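PTS-dependent dihydroxyacetone kinase operon regulatory protein (Escherichia coli, PDB 4LRZ) activates transcription of the dhaKLM dihydroxyacetone kinase operon and represses its own gene, here seen as its GAF- and PAS-containing sensor portion. Local coordinates at residues Glu21-Leu26 / Gln134-Val139; Cys108-Ile113 / Ala117-Ala122; Ala207-Met212 / Leu225-Ala230; Ile217-Gln222 / Arg246-Leu251. All coordinates share one frame; numbering follows the deposited sequence.

Interaction 1 of 4, residues Glu21-Leu26 / Gln134-Val139; sequences ERCNKL and QHFKQV
The N-terminal helix 14-26 is held to the GAF domain where Cys-23 and Asn-24 meet the ring of Phe-136, in the loop that joins strand 128-131 to strand 143-151. The ring is the centre of the contact. Cys-23 CB stands over the middle of one face, 3.7 Å from the centroid of the Phe-136 ring and 10° off the ring normal, a clear CH-pi arrangement. The thiol adds a more distant sulfur-aromatic contact above the face, with Cys-23 SG 4.7 Å from the Phe-136 centroid. Asn-24 comes from another direction: its OD1 lies in the ring plane, at the edge, 3.7 Å from Phe-136 CE1, and its amide is turned 74° to the ring. With CG anti to the backbone N (chi1 -172°), the Phe-136 ring is directed at Cys-23.

Polar links flank the ring. Trp-20 NE1 donates to Gln-134 O, and Lys-137 NZ binds the carbonyls of Lys-28 and Thr-31. Arg-29 also makes a cation-pi contact with the ring.

The chemistry suits the face and the rim of an aromatic ring. Its electron-rich face takes a C-H group, with the sulfur at a distance, whereas its rim, probably slightly positive, faces the amide oxygen in what can be only a weak attraction.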
loop_
_atom_site.group_PDB
_atom_site.type_symbol
_atom_site.label_atom_id
_atom_site.label_comp_id
_atom_site.label_asym_id
_atom_site.label_seq_id
_atom_site.Cartn_x
_atom_site.Cartn_y
_atom_site.Cartn_z
ATOM N N GLU F 21 -20.227 -30.231 -14.026
ATOM C CA GLU F 21 -21.326 -30.104 -15.013
ATOM C C GLU F 21 -20.935 -29.272 -16.236
ATOM O O GLU F 21 -21.397 -29.566 -17.317
ATOM C CB GLU F 21 -22.641 -29.523 -14.433
ATOM C CG GLU F 21 -23.333 -30.319 -13.292
ATOM C CD GLU F 21 -24.612 -29.606 -12.713
ATOM O OE1 GLU F 21 -24.759 -28.350 -12.882
ATOM O OE2 GLU F 21 -25.470 -30.309 -12.086
ATOM N N ARG F 22 -20.114 -28.231 -16.075
ATOM C CA ARG F 22 -19.667 -27.433 -17.239
ATOM C C ARG F 22 -18.694 -28.241 -18.094
ATOM O O ARG F 22 -18.772 -28.247 -19.327
ATOM C CB ARG F 22 -19.031 -26.114 -16.811
ATOM C CG ARG F 22 -19.965 -25.185 -16.015
ATOM C CD ARG F 22 -19.313 -23.785 -15.806
ATOM N NE ARG F 22 -18.120 -23.805 -14.947
ATOM C CZ ARG F 22 -18.153 -23.675 -13.616
ATOM N NH1 ARG F 22 -19.318 -23.517 -12.976
ATOM N NH2 ARG F 22 -17.019 -23.704 -12.918
ATOM N N CYS F 23 -17.798 -28.946 -17.416
ATOM C CA CYS F 23 -16.776 -29.772 -18.073
ATOM C C CYS F 23 -17.349 -30.994 -18.809
ATOM O O CYS F 23 -16.776 -31.450 -19.797
ATOM C CB CYS F 23 -15.726 -30.230 -17.052
ATOM S SG CYS F 23 -14.588 -28.937 -16.396
ATOM N N ASN F 24 -18.475 -31.504 -18.302
ATOM C CA ASN F 24 -19.191 -32.653 -18.859
ATOM C C ASN F 24 -19.660 -32.465 -20.306
ATOM O O ASN F 24 -19.697 -33.418 -21.063
ATOM C CB ASN F 24 -20.409 -32.982 -17.983
ATOM C CG ASN F 24 -20.101 -34.015 -16.939
ATOM O OD1 ASN F 24 -19.206 -34.841 -17.122
ATOM N ND2 ASN F 24 -20.836 -33.982 -15.828
ATOM N N LYS F 25 -20.029 -31.227 -20.650
ATOM C CA LYS F 25 -20.512 -30.873 -21.972
ATOM C C LYS F 25 -19.511 -31.240 -23.068
ATOM O O LYS F 25 -19.888 -31.892 -24.047
ATOM C CB LYS F 25 -20.833 -29.379 -22.043
ATOM C CG LYS F 25 -21.997 -28.911 -21.140
ATOM C CD LYS F 25 -22.152 -27.349 -21.166
ATOM C CE LYS F 25 -22.894 -26.762 -19.929
ATOM N NZ LYS F 25 -22.147 -25.618 -19.203
ATOM N N LEU F 26 -18.242 -30.882 -22.880
ATOM C CA LEU F 26 -17.261 -30.783 -23.973
ATOM C C LEU F 26 -15.962 -31.546 -23.809
ATOM O O LEU F 26 -15.004 -31.296 -24.536
ATOM C CB LEU F 26 -16.797 -29.338 -24.093
ATOM C CG LEU F 26 -17.762 -28.259 -24.528
ATOM C CD1 LEU F 26 -17.179 -26.932 -24.003
ATOM C CD2 LEU F 26 -17.961 -28.293 -26.054
ATOM N N GLN F 134 -11.094 -34.769 -7.056
ATOM C CA GLN F 134 -11.905 -33.545 -7.291
ATOM C C GLN F 134 -11.575 -32.962 -8.667
ATOM O O GLN F 134 -12.387 -32.230 -9.235
ATOM C CB GLN F 134 -11.643 -32.436 -6.248
ATOM C CG GLN F 134 -11.932 -32.804 -4.807
ATOM C CD GLN F 134 -11.487 -31.695 -3.833
ATOM O OE1 GLN F 134 -10.376 -31.179 -3.939
ATOM N NE2 GLN F 134 -12.353 -31.325 -2.902
ATOM N N HIS F 135 -10.367 -33.236 -9.173
ATOM C CA HIS F 135 -9.970 -32.765 -10.492
ATOM C C HIS F 135 -10.771 -33.538 -11.574
ATOM O O HIS F 135 -10.976 -34.745 -11.461
ATOM C CB HIS F 135 -8.463 -32.920 -10.714
ATOM C CG HIS F 135 -7.627 -31.972 -9.893
ATOM N ND1 HIS F 135 -6.782 -32.397 -8.891
ATOM C CD2 HIS F 135 -7.500 -30.623 -9.938
ATOM C CE1 HIS F 135 -6.216 -31.350 -8.321
ATOM N NE2 HIS F 135 -6.618 -30.266 -8.956
ATOM N N PHE F 136 -11.216 -32.850 -12.620
ATOM C CA PHE F 136 -11.965 -33.540 -13.683
ATOM C C PHE F 136 -11.090 -34.554 -14.429
ATOM O O PHE F 136 -11.462 -35.715 -14.599
ATOM C CB PHE F 136 -12.571 -32.526 -14.637
ATOM C CG PHE F 136 -13.512 -33.127 -15.658
ATOM C CD1 PHE F 136 -14.851 -33.411 -15.319
ATOM C CD2 PHE F 136 -13.075 -33.399 -16.964
ATOM C CE1 PHE F 136 -15.735 -33.947 -16.257
ATOM C CE2 PHE F 136 -13.971 -33.932 -17.916
ATOM C CZ PHE F 136 -15.289 -34.211 -17.551
ATOM N N LYS F 137 -9.919 -34.103 -14.848
ATOM C CA LYS F 137 -8.951 -34.890 -15.604
ATOM C C LYS F 137 -8.190 -35.824 -14.713
ATOM O O LYS F 137 -7.589 -35.378 -13.736
ATOM C CB LYS F 137 -7.935 -33.956 -16.265
ATOM C CG LYS F 137 -8.540 -33.025 -17.265
ATOM C CD LYS F 137 -9.167 -33.790 -18.389
ATOM C CE LYS F 137 -9.147 -32.989 -19.670
ATOM N NZ LYS F 137 -9.484 -33.832 -20.870
ATOM N N GLN F 138 -8.175 -37.108 -15.083
ATOM C CA GLN F 138 -7.466 -38.156 -14.328
ATOM C C GLN F 138 -5.968 -37.914 -14.192
ATOM O O GLN F 138 -5.348 -38.384 -13.233
ATOM C CB GLN F 138 -7.678 -39.541 -14.958
ATOM C CG GLN F 138 -8.991 -40.209 -14.543
ATOM C CD GLN F 138 -9.456 -41.332 -15.512
ATOM O OE1 GLN F 138 -8.659 -41.922 -16.266
ATOM N NE2 GLN F 138 -10.758 -41.624 -15.477
ATOM N N VAL F 139 -5.387 -37.208 -15.157
ATOM C CA VAL F 139 -3.952 -36.943 -15.136
ATOM C C VAL F 139 -3.568 -36.122 -13.889
ATOM O O VAL F 139 -2.457 -36.264 -13.363
ATOM C CB VAL F 139 -3.483 -36.305 -16.484
ATOM C CG1 VAL F 139 -2.190 -35.529 -16.316
ATOM C CG2 VAL F 139 -3.312 -37.405 -17.521
#

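Interaction 2 of 4, residues Cys108-Ile113 / Ala117-Ala122; sequences CAEGII and ALSLAA
Cys-108, Ile-113 and Leu-118 make the apolar part of this contact between two short, consecutive helices of the GAF domain, 110-113 and 117-124. Leu-118 CD1 is the shared methyl: Cys-108 SG lies 3.7 Å from Leu-118 CD1, and Ile-113 CD1 is 4.0 Å from the same Leu-118 CD1, with the isoleucine and leucine side chains at about a right angle. Leu-118 continues into the domain interior, onto Phe-102, Phe-145 of strand 143-151 and Ala-162 of strand 157-166.

Ser-119 packs beside the start of the first helix by plain van der Waals contact. Its OG sits between the backbone N and the carbonyl carbon (chi1 62°), which brings Ser-119 OG to 3.4 Å from Glu-110 CB.

Water joins the polar groups. One water donates to Glu-110 OE2 at 2.8 Å and lies 2.7 Å from Ser-119 OG. A second donates to Cys-108 O at 2.7 Å; its separation from Ser-119 OG is too short to be trusted in detail. Glu-110 OE2 is also gripped by Ser-19 OG and Arg-22 NH2, both from helix 14-26.

Backbone bonds shape the first helix: Ala-109, at the N-cap position, has its carbonyl O taken by the amides of both Ile-112 and Ile-113.

The buried serine hydroxyl has a water and a weak hydrogen bond with Cys-116 O to satisfy it, the second water being doubtful, and the glutamate's charge is probably balanced by the arginine, so polar groups can be accommodated next to an apolar cluster.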
loop_
_atom_site.group_PDB
_atom_site.type_symbol
_atom_site.label_atom_id
_atom_site.label_comp_id
_atom_site.label_asym_id
_atom_site.label_seq_id
_atom_site.Cartn_x
_atom_site.Cartn_y
_atom_site.Cartn_z
ATOM N N CYS F 108 -4.530 -22.584 -18.635
ATOM C CA CYS F 108 -5.028 -23.577 -17.698
ATOM C C CYS F 108 -6.507 -23.366 -17.438
ATOM O O CYS F 108 -7.043 -23.837 -16.397
ATOM C CB CYS F 108 -4.296 -23.434 -16.345
ATOM S SG CYS F 108 -2.520 -23.577 -16.455
ATOM N N ALA F 109 -7.172 -22.684 -18.376
ATOM C CA ALA F 109 -8.635 -22.544 -18.355
ATOM C C ALA F 109 -9.337 -23.861 -18.047
ATOM O O ALA F 109 -8.806 -24.949 -18.277
ATOM C CB ALA F 109 -9.180 -21.883 -19.658
ATOM N N GLU F 110 -10.497 -23.723 -17.419
ATOM C CA GLU F 110 -11.316 -24.833 -17.048
ATOM C C GLU F 110 -11.730 -25.591 -18.297
ATOM O O GLU F 110 -11.880 -26.810 -18.244
ATOM C CB GLU F 110 -12.583 -24.301 -16.392
ATOM C CG GLU F 110 -13.470 -25.376 -15.837
ATOM C CD GLU F 110 -14.656 -24.788 -15.079
ATOM O OE1 GLU F 110 -15.475 -24.099 -15.713
ATOM O OE2 GLU F 110 -14.759 -24.989 -13.838
ATOM N N GLY F 111 -11.959 -24.857 -19.389
ATOM C CA GLY F 111 -12.364 -25.451 -20.665
ATOM C C GLY F 111 -11.214 -26.233 -21.300
ATOM O O GLY F 111 -11.411 -26.910 -22.307
ATOM N N ILE F 112 -10.009 -26.159 -20.714
ATOM C CA ILE F 112 -8.876 -26.911 -21.304
ATOM C C ILE F 112 -8.409 -28.039 -20.379
ATOM O O ILE F 112 -8.159 -29.168 -20.812
ATOM C CB ILE F 112 -7.683 -25.993 -21.656
ATOM C CG1 ILE F 112 -8.153 -24.799 -22.488
ATOM C CG2 ILE F 112 -6.573 -26.787 -22.331
ATOM C CD1 ILE F 112 -7.063 -23.822 -22.873
ATOM N N ILE F 113 -8.293 -27.760 -19.094
ATOM C CA ILE F 113 -7.719 -28.778 -18.220
ATOM C C ILE F 113 -8.740 -29.320 -17.225
ATOM O O ILE F 113 -8.398 -30.139 -16.381
ATOM C CB ILE F 113 -6.375 -28.309 -17.498
ATOM C CG1 ILE F 113 -6.641 -27.175 -16.469
ATOM C CG2 ILE F 113 -5.261 -27.984 -18.538
ATOM C CD1 ILE F 113 -5.484 -26.886 -15.574
ATOM N N ALA F 117 -8.131 -25.737 -9.224
ATOM C CA ALA F 117 -7.939 -24.465 -8.551
ATOM C C ALA F 117 -7.348 -23.378 -9.493
ATOM O O ALA F 117 -7.727 -22.197 -9.434
ATOM C CB ALA F 117 -7.055 -24.682 -7.311
ATOM N N LEU F 118 -6.423 -23.789 -10.360
ATOM C CA LEU F 118 -5.760 -22.872 -11.293
ATOM C C LEU F 118 -6.775 -21.978 -12.003
ATOM O O LEU F 118 -6.484 -20.781 -12.263
ATOM C CB LEU F 118 -4.971 -23.653 -12.348
ATOM C CG LEU F 118 -3.763 -24.429 -11.900
ATOM C CD1 LEU F 118 -3.010 -25.022 -13.056
ATOM C CD2 LEU F 118 -2.822 -23.468 -11.101
ATOM N N SER F 119 -7.954 -22.534 -12.336
ATOM C CA SER F 119 -9.045 -21.683 -12.902
ATOM C C SER F 119 -10.155 -21.376 -11.931
ATOM O O SER F 119 -10.740 -20.311 -11.979
ATOM C CB SER F 119 -9.662 -22.301 -14.187
ATOM O OG SER F 119 -10.268 -23.572 -13.947
ATOM N N LEU F 120 -10.488 -22.315 -11.064
ATOM C CA LEU F 120 -11.685 -22.158 -10.248
ATOM C C LEU F 120 -11.545 -20.968 -9.293
ATOM O O LEU F 120 -12.544 -20.371 -8.856
ATOM C CB LEU F 120 -11.899 -23.412 -9.444
ATOM C CG LEU F 120 -13.254 -24.061 -9.412
ATOM C CD1 LEU F 120 -13.311 -24.906 -8.124
ATOM C CD2 LEU F 120 -14.464 -23.079 -9.579
ATOM N N ALA F 121 -10.308 -20.606 -8.972
ATOM C CA ALA F 121 -10.112 -19.467 -8.081
ATOM C C ALA F 121 -10.659 -18.188 -8.693
ATOM O O ALA F 121 -11.396 -17.463 -8.024
ATOM C CB ALA F 121 -8.640 -19.310 -7.671
ATOM N N ALA F 122 -10.302 -17.921 -9.946
ATOM C CA ALA F 122 -10.800 -16.746 -10.656
ATOM C C ALA F 122 -12.265 -16.887 -11.034
ATOM O O ALA F 122 -12.990 -15.898 -11.080
ATOM C CB ALA F 122 -10.000 -16.500 -11.935
HETATM O O HOH W 1 -8.637 -25.180 -14.713
HETATM O O HOH W 2 -12.161 -25.069 -12.776
#

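Interaction 3 of 4, residues Ala207-Met212 / Leu225-Ala230; sequences ALLESM and LQFINA
Leu-209 meets Phe-227 through both of its methyls. Leu-209 CD2 is 3.8 Å from Phe-227 CD1, and Leu-209 CD1 is 3.9 Å from the same Phe-227 CD1, with the two side chains at about a right angle. The backbone of the same leucine meets Asn-229, whose CB packs 3.4 Å from Leu-209 O, and the end of the Asn-229 amide lies against the methyl of Met-212, the first residue to leave helical geometry. Replacing Leu-209 by an alanine would probably open a gap beside the Phe-227 ring and leave that ring freer to turn. The second subunit packs on this pair directly: its Leu-208 lies on Leu-209 and its Gln-204 on Phe-227; its Lys-289 forms a salt bridge with Glu-210. The contact sets the last turn of the long helix 174-211 against strand 225-228, outermost in this chain's part of the antiparallel sheet of the PAS fold. That strand carries a classic beta bulge, in which Gln-226 and Phe-227 both face Ser-218 of strand 215-219, while Asn-229 takes the N-cap position of helix 230-235. On the helix side the end is tied off by Ser-211: its OG donates to Ala-207 O at 2.7 Å and its backbone N reaches Ala-207 O at 3.1 Å, from opposite faces of the carbonyl plane.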
loop_
_atom_site.group_PDB
_atom_site.type_symbol
_atom_site.label_atom_id
_atom_site.label_comp_id
_atom_site.label_asym_id
_atom_site.label_seq_id
_atom_site.Cartn_x
_atom_site.Cartn_y
_atom_site.Cartn_z
ATOM N N ALA F 207 2.227 23.298 -11.011
ATOM C CA ALA F 207 1.717 24.102 -12.102
ATOM C C ALA F 207 0.987 25.342 -11.577
ATOM O O ALA F 207 1.180 26.433 -12.094
ATOM C CB ALA F 207 0.824 23.256 -13.009
ATOM N N LEU F 208 0.170 25.206 -10.537
ATOM C CA LEU F 208 -0.469 26.385 -9.959
ATOM C C LEU F 208 0.588 27.382 -9.532
ATOM O O LEU F 208 0.524 28.532 -9.931
ATOM C CB LEU F 208 -1.376 26.029 -8.765
ATOM C CG LEU F 208 -2.459 26.978 -8.233
ATOM C CD1 LEU F 208 -3.242 27.661 -9.364
ATOM C CD2 LEU F 208 -3.438 26.186 -7.318
ATOM N N LEU F 209 1.541 26.937 -8.723
ATOM C CA LEU F 209 2.628 27.782 -8.222
ATOM C C LEU F 209 3.475 28.481 -9.318
ATOM O O LEU F 209 3.809 29.648 -9.177
ATOM C CB LEU F 209 3.552 26.987 -7.293
ATOM C CG LEU F 209 2.883 26.476 -6.007
ATOM C CD1 LEU F 209 3.718 25.354 -5.450
ATOM C CD2 LEU F 209 2.749 27.610 -4.989
ATOM N N GLU F 210 3.813 27.774 -10.388
ATOM C CA GLU F 210 4.600 28.370 -11.454
ATOM C C GLU F 210 3.838 29.408 -12.274
ATOM O O GLU F 210 4.456 30.340 -12.786
ATOM C CB GLU F 210 5.125 27.312 -12.407
ATOM C CG GLU F 210 5.959 26.242 -11.709
ATOM C CD GLU F 210 6.211 25.002 -12.603
ATOM O OE1 GLU F 210 5.788 24.992 -13.792
ATOM O OE2 GLU F 210 6.833 24.038 -12.103
ATOM N N SER F 211 2.523 29.240 -12.418
ATOM C CA SER F 211 1.771 30.082 -13.343
ATOM C C SER F 211 0.953 31.191 -12.704
ATOM O O SER F 211 0.434 32.059 -13.406
ATOM C CB SER F 211 0.919 29.240 -14.304
ATOM O OG SER F 211 0.037 28.401 -13.587
ATOM N N MET F 212 0.859 31.210 -11.382
ATOM C CA MET F 212 0.022 32.224 -10.731
ATOM C C MET F 212 0.738 33.557 -10.568
ATOM O O MET F 212 1.933 33.632 -10.771
ATOM C CB MET F 212 -0.504 31.741 -9.378
ATOM C CG MET F 212 0.461 31.853 -8.235
ATOM S SD MET F 212 -0.066 30.751 -6.900
ATOM C CE MET F 212 1.461 30.300 -6.203
ATOM N N LEU F 225 10.366 24.961 5.308
ATOM C CA LEU F 225 9.775 25.560 4.122
ATOM C C LEU F 225 9.432 24.423 3.161
ATOM O O LEU F 225 10.272 23.533 2.923
ATOM C CB LEU F 225 10.792 26.522 3.499
ATOM C CG LEU F 225 10.376 27.134 2.176
ATOM C CD1 LEU F 225 9.788 28.483 2.506
ATOM C CD2 LEU F 225 11.523 27.340 1.311
ATOM N N GLN F 226 8.189 24.405 2.674
ATOM C CA GLN F 226 7.741 23.310 1.823
ATOM C C GLN F 226 7.730 23.709 0.370
ATOM O O GLN F 226 8.008 22.865 -0.484
ATOM C CB GLN F 226 6.353 22.742 2.231
ATOM C CG GLN F 226 6.343 22.147 3.631
ATOM C CD GLN F 226 7.400 21.075 3.791
ATOM O OE1 GLN F 226 8.413 21.292 4.483
ATOM N NE2 GLN F 226 7.207 19.919 3.121
ATOM N N PHE F 227 7.360 24.952 0.086
ATOM C CA PHE F 227 7.389 25.465 -1.272
ATOM C C PHE F 227 7.529 26.970 -1.313
ATOM O O PHE F 227 7.125 27.676 -0.364
ATOM C CB PHE F 227 6.212 25.003 -2.161
ATOM C CG PHE F 227 4.820 25.129 -1.538
ATOM C CD1 PHE F 227 4.068 26.298 -1.682
ATOM C CD2 PHE F 227 4.221 24.010 -0.922
ATOM C CE1 PHE F 227 2.749 26.391 -1.155
ATOM C CE2 PHE F 227 2.939 24.069 -0.375
ATOM C CZ PHE F 227 2.187 25.264 -0.493
ATOM N N ILE F 228 8.115 27.439 -2.410
ATOM C CA ILE F 228 8.273 28.858 -2.706
ATOM C C ILE F 228 8.305 29.006 -4.225
ATOM O O ILE F 228 8.997 28.248 -4.909
ATOM C CB ILE F 228 9.574 29.420 -2.052
ATOM C CG1 ILE F 228 9.692 30.919 -2.266
ATOM C CG2 ILE F 228 10.845 28.711 -2.592
ATOM C CD1 ILE F 228 10.855 31.548 -1.484
ATOM N N ASN F 229 7.555 29.952 -4.773
ATOM C CA ASN F 229 7.568 30.112 -6.230
ATOM C C ASN F 229 8.592 31.160 -6.655
ATOM O O ASN F 229 9.124 31.853 -5.797
ATOM C CB ASN F 229 6.172 30.312 -6.861
ATOM C CG ASN F 229 5.465 31.611 -6.437
ATOM O OD1 ASN F 229 4.337 31.842 -6.866
ATOM N ND2 ASN F 229 6.062 32.398 -5.561
ATOM N N ALA F 230 8.893 31.240 -7.951
ATOM C CA ALA F 230 9.876 32.205 -8.464
ATOM C C ALA F 230 9.623 33.626 -7.972
ATOM O O ALA F 230 10.554 34.310 -7.564
ATOM C CB ALA F 230 9.939 32.160 -10.017
#

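Interaction 4 of 4, residues Ile217-Gln222 / Arg246-Leu251; sequences ISWDEQ and RAITEL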
loop_
_atom_site.group_PDB
_atom_site.type_symbol
_atom_site.label_atom_id
_atom_site.label_comp_id
_atom_site.label_asym_id
_atom_site.label_seq_id
_atom_site.Cartn_x
_atom_site.Cartn_y
_atom_site.Cartn_z
ATOM N N ILE F 217 5.114 31.461 -0.254
ATOM C CA ILE F 217 6.045 30.772 0.601
ATOM C C ILE F 217 5.174 29.953 1.522
ATOM O O ILE F 217 4.152 30.440 2.008
ATOM C CB ILE F 217 6.852 31.794 1.419
ATOM C CG1 ILE F 217 7.873 32.469 0.528
ATOM C CG2 ILE F 217 7.650 31.133 2.504
ATOM C CD1 ILE F 217 7.886 33.967 0.692
ATOM N N SER F 218 5.549 28.710 1.763
ATOM C CA SER F 218 4.764 27.880 2.643
ATOM C C SER F 218 5.622 27.021 3.519
ATOM O O SER F 218 6.598 26.398 3.051
ATOM C CB SER F 218 3.826 27.009 1.846
ATOM O OG SER F 218 3.048 26.188 2.706
ATOM N N TRP F 219 5.247 26.954 4.790
ATOM C CA TRP F 219 6.005 26.132 5.711
ATOM C C TRP F 219 5.187 25.174 6.591
ATOM O O TRP F 219 3.957 25.288 6.723
ATOM C CB TRP F 219 7.000 26.979 6.518
ATOM C CG TRP F 219 6.376 27.956 7.440
ATOM C CD1 TRP F 219 6.067 27.751 8.752
ATOM C CD2 TRP F 219 5.961 29.298 7.138
ATOM N NE1 TRP F 219 5.499 28.876 9.289
ATOM C CE2 TRP F 219 5.416 29.841 8.323
ATOM C CE3 TRP F 219 6.005 30.095 5.984
ATOM C CZ2 TRP F 219 4.933 31.150 8.399
ATOM C CZ3 TRP F 219 5.516 31.391 6.051
ATOM C CH2 TRP F 219 4.981 31.906 7.256
ATOM N N ASP F 220 5.939 24.249 7.180
ATOM C CA ASP F 220 5.540 23.116 8.020
ATOM C C ASP F 220 5.105 23.510 9.411
ATOM O O ASP F 220 5.411 24.615 9.817
ATOM C CB ASP F 220 6.817 22.282 8.258
ATOM C CG ASP F 220 6.690 20.960 7.696
ATOM O OD1 ASP F 220 7.634 20.161 7.701
ATOM O OD2 ASP F 220 5.568 20.708 7.253
ATOM N N GLU F 221 4.471 22.587 10.151
ATOM C CA GLU F 221 4.229 22.778 11.617
ATOM C C GLU F 221 5.538 22.623 12.366
ATOM O O GLU F 221 5.620 22.917 13.553
ATOM C CB GLU F 221 3.219 21.777 12.212
ATOM C CG GLU F 221 3.746 20.335 12.362
ATOM C CD GLU F 221 3.701 19.527 11.042
ATOM O OE1 GLU F 221 3.266 20.070 9.996
ATOM O OE2 GLU F 221 4.099 18.348 11.041
ATOM N N GLN F 222 6.540 22.125 11.657
ATOM C CA GLN F 222 7.875 21.973 12.181
ATOM C C GLN F 222 8.755 23.159 11.828
ATOM O O GLN F 222 9.925 23.138 12.147
ATOM C CB GLN F 222 8.512 20.703 11.620
ATOM C CG GLN F 222 7.828 19.403 12.083
ATOM C CD GLN F 222 8.126 19.057 13.554
ATOM O OE1 GLN F 222 9.055 18.304 13.844
ATOM N NE2 GLN F 222 7.347 19.620 14.477
ATOM N N ARG F 246 14.437 23.815 4.451
ATOM C CA ARG F 246 15.166 24.420 5.583
ATOM C C ARG F 246 14.227 25.228 6.476
ATOM O O ARG F 246 13.146 25.684 6.041
ATOM C CB ARG F 246 16.275 25.346 5.121
ATOM C CG ARG F 246 17.159 24.790 4.029
ATOM C CD ARG F 246 18.644 25.050 4.300
ATOM N NE ARG F 246 18.962 26.428 4.693
ATOM C CZ ARG F 246 19.607 26.777 5.814
ATOM N NH1 ARG F 246 20.007 25.853 6.684
ATOM N NH2 ARG F 246 19.855 28.058 6.076
ATOM N N ALA F 247 14.652 25.392 7.718
ATOM C CA ALA F 247 13.932 26.206 8.686
ATOM C C ALA F 247 13.694 27.599 8.127
ATOM O O ALA F 247 14.617 28.280 7.646
ATOM C CB ALA F 247 14.688 26.271 10.008
ATOM N N ILE F 248 12.446 28.014 8.169
ATOM C CA ILE F 248 12.113 29.356 7.744
ATOM C C ILE F 248 12.731 30.438 8.662
ATOM O O ILE F 248 13.042 31.537 8.197
ATOM C CB ILE F 248 10.583 29.535 7.539
ATOM C CG1 ILE F 248 10.343 30.809 6.729
ATOM C CG2 ILE F 248 9.853 29.541 8.895
ATOM C CD1 ILE F 248 9.449 30.672 5.557
ATOM N N THR F 249 12.937 30.116 9.945
ATOM C CA THR F 249 13.531 31.084 10.876
ATOM C C THR F 249 14.927 31.436 10.395
ATOM O O THR F 249 15.301 32.612 10.394
ATOM C CB THR F 249 13.608 30.599 12.361
ATOM O OG1 THR F 249 14.230 29.306 12.429
ATOM C CG2 THR F 249 12.206 30.593 13.047
ATOM N N GLU F 250 15.692 30.433 9.961
ATOM C CA GLU F 250 17.018 30.712 9.408
ATOM C C GLU F 250 17.015 31.096 7.924
ATOM O O GLU F 250 18.066 31.177 7.303
ATOM C CB GLU F 250 18.039 29.607 9.739
ATOM C CG GLU F 250 17.730 28.209 9.231
ATOM C CD GLU F 250 18.271 27.129 10.178
ATOM O OE1 GLU F 250 18.884 26.155 9.681
ATOM O OE2 GLU F 250 18.086 27.261 11.418
ATOM N N LEU F 251 15.843 31.366 7.359
ATOM C CA LEU F 251 15.805 31.865 5.989
ATOM C C LEU F 251 15.603 33.366 5.930
ATOM O O LEU F 251 16.353 34.065 5.258
ATOM C CB LEU F 251 14.774 31.131 5.141
ATOM C CG LEU F 251 15.276 29.758 4.669
ATOM C CD1 LEU F 251 14.143 28.947 4.068
ATOM C CD2 LEU F 251 16.471 29.869 3.702
#
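This is a buried apolar contact within the PAS fold, in which Ile-248, from the irregular loop between helices 230-235 and 256-264, is set against Ile-217 and Trp-219 of strand 215-219. Ile-248 uses two branches. Its CG2 stands over a face of the indole, 4.1 Å from the centroid of the five-membered ring of Trp-219 and 10° off the ring normal, a CH-pi contact. Its CD1, on the same side of the indole plane, lies just past the rim, 3.5 Å from Trp-219 CE3, and is 3.6 Å from Ile-217 CG2. CG1 lies anti to the backbone N of Ile-248 (chi1 -164°), which sends CD1 out between the two strand residues. Ile-217 and Trp-219, two apart on the strand, both point toward the loop, while Ser-218 between them points away and binds Phe-299 O through its OG. Replacing Trp-219 with a serine would probably leave Ile-248 CG2 without the ring face it packs on and CD1 without the rim beside it, opening a gap under the loop.

The loop has holds of its own. Leu-251 N donates to Ile-248 O at 2.9 Å, forming a tight turn, and Arg-246 NH1 bridges to Glu-250 OE1 at 3.2 Å.

Around the contact, strand 215-219 runs between strands 225-228 and 296-304. Ile-217 also touches Leu-225 and Ile-228 on one neighbour and Leu-303 on the other, where Phe-299 meets the indole with ring planes about 35° apart and Leu-301 packs on it too.

From the N terminus, helix 14-26 opens interaction 1, which closes only at residues 134-139 and so ties the N-terminal helix to the GAF domain. Interaction 2 is nested inside that loop and spans just a short turn; the two touch, with centres about 11 Å apart. Helix 174-211 then leads to the PAS fold, where interaction 3 opens at its end. Before residues 225-230 close it, strand 215-219 opens interaction 4, closed by 246-251, so these two cross. They share one sheet through neighbouring strands, their centres about 15 Å apart. The two pairs lie on opposite sides of the chain's centre, interactions 1 and 4 about 69 Å apart between centres.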